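Local coordinates for glutaredoxin family protein (Xanthomonas campestris, PDB 1TTZ), which is of unknown function but, as a glutaredoxin family protein with a thioredoxin-type fold, may take part in thiol-disulfide redox chemistry, at residues 42-47 against 56-61. Sequence-based numbering, arbitrary orientation.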
loop_
_atom_site.group_PDB
_atom_site.type_symbol
_atom_site.label_atom_id
_atom_site.label_comp_id
_atom_site.label_asym_id
_atom_site.label_seq_id
_atom_site.Cartn_x
_atom_site.Cartn_y
_atom_site.Cartn_z
ATOM N N SER A 42 -6.880 5.420 12.784
ATOM C CA SER A 42 -8.055 4.604 13.079
ATOM C C SER A 42 -8.516 3.809 11.864
ATOM O O SER A 42 -9.003 2.683 11.997
ATOM C CB SER A 42 -9.201 5.481 13.589
ATOM O OG SER A 42 -9.712 6.298 12.555
ATOM N N ALA A 43 -8.344 4.393 10.683
ATOM C CA ALA A 43 -8.749 3.757 9.439
ATOM C C ALA A 43 -7.769 2.701 8.931
ATOM O O ALA A 43 -8.194 1.692 8.373
ATOM C CB ALA A 43 -8.961 4.819 8.357
ATOM N N TYR A 44 -6.468 2.925 9.111
ATOM C CA TYR A 44 -5.468 1.972 8.625
ATOM C C TYR A 44 -4.521 1.393 9.678
ATOM O O TYR A 44 -3.703 0.529 9.359
ATOM C CB TYR A 44 -4.610 2.618 7.529
ATOM C CG TYR A 44 -5.377 3.146 6.337
ATOM C CD1 TYR A 44 -5.711 4.496 6.236
ATOM C CD2 TYR A 44 -5.763 2.294 5.307
ATOM C CE1 TYR A 44 -6.413 4.986 5.126
ATOM C CE2 TYR A 44 -6.463 2.765 4.203
ATOM C CZ TYR A 44 -6.787 4.106 4.114
ATOM O OH TYR A 44 -7.487 4.546 3.010
ATOM N N GLY A 45 -4.634 1.867 10.916
ATOM C CA GLY A 45 -3.766 1.427 12.002
ATOM C C GLY A 45 -3.547 -0.054 12.258
ATOM O O GLY A 45 -2.533 -0.433 12.850
ATOM N N LEU A 46 -4.491 -0.888 11.836
ATOM C CA LEU A 46 -4.386 -2.336 12.014
ATOM C C LEU A 46 -4.181 -3.037 10.666
ATOM O O LEU A 46 -3.993 -4.252 10.616
ATOM C CB LEU A 46 -5.668 -2.877 12.660
ATOM C CG LEU A 46 -5.788 -3.115 14.171
ATOM C CD1 LEU A 46 -4.981 -2.113 14.948
ATOM C CD2 LEU A 46 -7.257 -3.061 14.555
ATOM N N ARG A 47 -4.202 -2.264 9.583
ATOM C CA ARG A 47 -4.086 -2.825 8.237
ATOM C C ARG A 47 -2.810 -2.523 7.450
ATOM O O ARG A 47 -2.460 -3.279 6.543
ATOM C CB ARG A 47 -5.286 -2.372 7.400
ATOM C CG ARG A 47 -6.650 -2.723 7.985
ATOM C CD ARG A 47 -7.709 -1.805 7.383
ATOM N NE ARG A 47 -7.653 -1.830 5.925
ATOM C CZ ARG A 47 -8.204 -0.915 5.134
ATOM N NH1 ARG A 47 -8.857 0.112 5.662
ATOM N NH2 ARG A 47 -8.096 -1.027 3.814
ATOM N N GLY A 56 -9.899 4.268 -6.030
ATOM C CA GLY A 56 -10.321 4.110 -4.655
ATOM C C GLY A 56 -10.259 2.670 -4.186
ATOM O O GLY A 56 -10.616 2.381 -3.047
ATOM N N ARG A 57 -9.824 1.762 -5.057
ATOM C CA ARG A 57 -9.707 0.355 -4.680
ATOM C C ARG A 57 -8.547 0.231 -3.714
ATOM O O ARG A 57 -7.592 0.999 -3.789
ATOM C CB ARG A 57 -9.418 -0.526 -5.895
ATOM C CG ARG A 57 -10.552 -0.691 -6.888
ATOM C CD ARG A 57 -10.184 -1.791 -7.884
ATOM N NE ARG A 57 -8.866 -1.540 -8.453
ATOM C CZ ARG A 57 -7.994 -2.481 -8.796
ATOM N NH1 ARG A 57 -8.289 -3.764 -8.634
ATOM N NH2 ARG A 57 -6.818 -2.130 -9.294
ATOM N N GLU A 58 -8.623 -0.734 -2.810
ATOM C CA GLU A 58 -7.556 -0.929 -1.845
ATOM C C GLU A 58 -7.127 -2.388 -1.706
ATOM O O GLU A 58 -7.939 -3.310 -1.810
ATOM C CB GLU A 58 -7.964 -0.342 -0.483
ATOM C CG GLU A 58 -7.942 1.193 -0.453
ATOM C CD GLU A 58 -8.228 1.780 0.921
ATOM O OE1 GLU A 58 -8.018 3.001 1.098
ATOM O OE2 GLU A 58 -8.667 1.031 1.823
ATOM N N LEU A 59 -5.827 -2.576 -1.500
ATOM C CA LEU A 59 -5.229 -3.896 -1.342
ATOM C C LEU A 59 -4.523 -3.884 0.007
ATOM O O LEU A 59 -3.599 -3.092 0.217
ATOM C CB LEU A 59 -4.203 -4.140 -2.447
ATOM C CG LEU A 59 -3.601 -5.545 -2.529
ATOM C CD1 LEU A 59 -4.680 -6.541 -2.937
ATOM C CD2 LEU A 59 -2.458 -5.547 -3.544
ATOM N N ASP A 60 -4.959 -4.748 0.918
ATOM C CA ASP A 60 -4.368 -4.815 2.251
ATOM C C ASP A 60 -3.284 -5.875 2.357
ATOM O O ASP A 60 -3.360 -6.912 1.709
ATOM C CB ASP A 60 -5.436 -5.125 3.301
ATOM C CG ASP A 60 -6.451 -4.010 3.465
ATOM O OD1 ASP A 60 -7.341 -4.154 4.329
ATOM O OD2 ASP A 60 -6.368 -3.001 2.739
ATOM N N TRP A 61 -2.273 -5.605 3.178
ATOM C CA TRP A 61 -1.199 -6.557 3.401
ATOM C C TRP A 61 -1.858 -7.815 3.978
ATOM O O TRP A 61 -2.868 -7.723 4.678
ATOM C CB TRP A 61 -0.202 -5.983 4.405
ATOM C CG TRP A 61 0.972 -6.878 4.618
ATOM C CD1 TRP A 61 1.178 -7.734 5.658
ATOM C CD2 TRP A 61 2.093 -7.027 3.743
ATOM N NE1 TRP A 61 2.366 -8.410 5.484
ATOM C CE2 TRP A 61 2.948 -7.993 4.314
ATOM C CE3 TRP A 61 2.459 -6.436 2.526
ATOM C CZ2 TRP A 61 4.151 -8.381 3.707
ATOM C CZ3 TRP A 61 3.655 -6.825 1.921
ATOM C CH2 TRP A 61 4.483 -7.785 2.513
HETATM O O HOH W 1 -3.366 -5.760 6.448
HETATM O O HOH W 2 -10.376 2.277 4.292
#
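Arg47 reaches Glu58 and Asp60 because its chain, with CG beside the backbone N (chi1 -56°), bends at chi3 (53°), while Glu58 is stretched out from CG onward to meet it. NE and NH2 of Arg47 each take one oxygen of Asp60. Arg47 NH2 donates to Asp60 OD2 at 2.8 Å, nearly straight at 168° and on the syn lone pair, whereas Arg47 NE meets Asp60 OD1, also at 2.8 Å, from above the carboxylate plane. Arg47 NH2 gives its second bond to Glu58 OE2 at 2.9 Å, on the anti side, so one nitrogen bridges two carboxylates and the three residues form a salt-bridge network. On the other oxygen, Glu58 OE1 accepts from Tyr44 OH at 2.5 Å on the syn side and also pairs with Arg52. Tyr44 CD2 lies 3.8 Å above the Arg47 guanidinium plane, offset toward its rim; the two carboxylate contacts, with a more bent bond from Arg47 NH1 to Ala43 O, probably restrict its rotation. A water links Arg47 NH1 to Glu58 OE2, and another joins the carbonyl oxygens of Arg47 and Trp61. Tyr44 also stacks on Tyr6 of the inner strand 3-7. The polar network thus ties helix 38-44 and the residues that follow, through Arg47, to edge strand 58-60 of a thioredoxin-like fold.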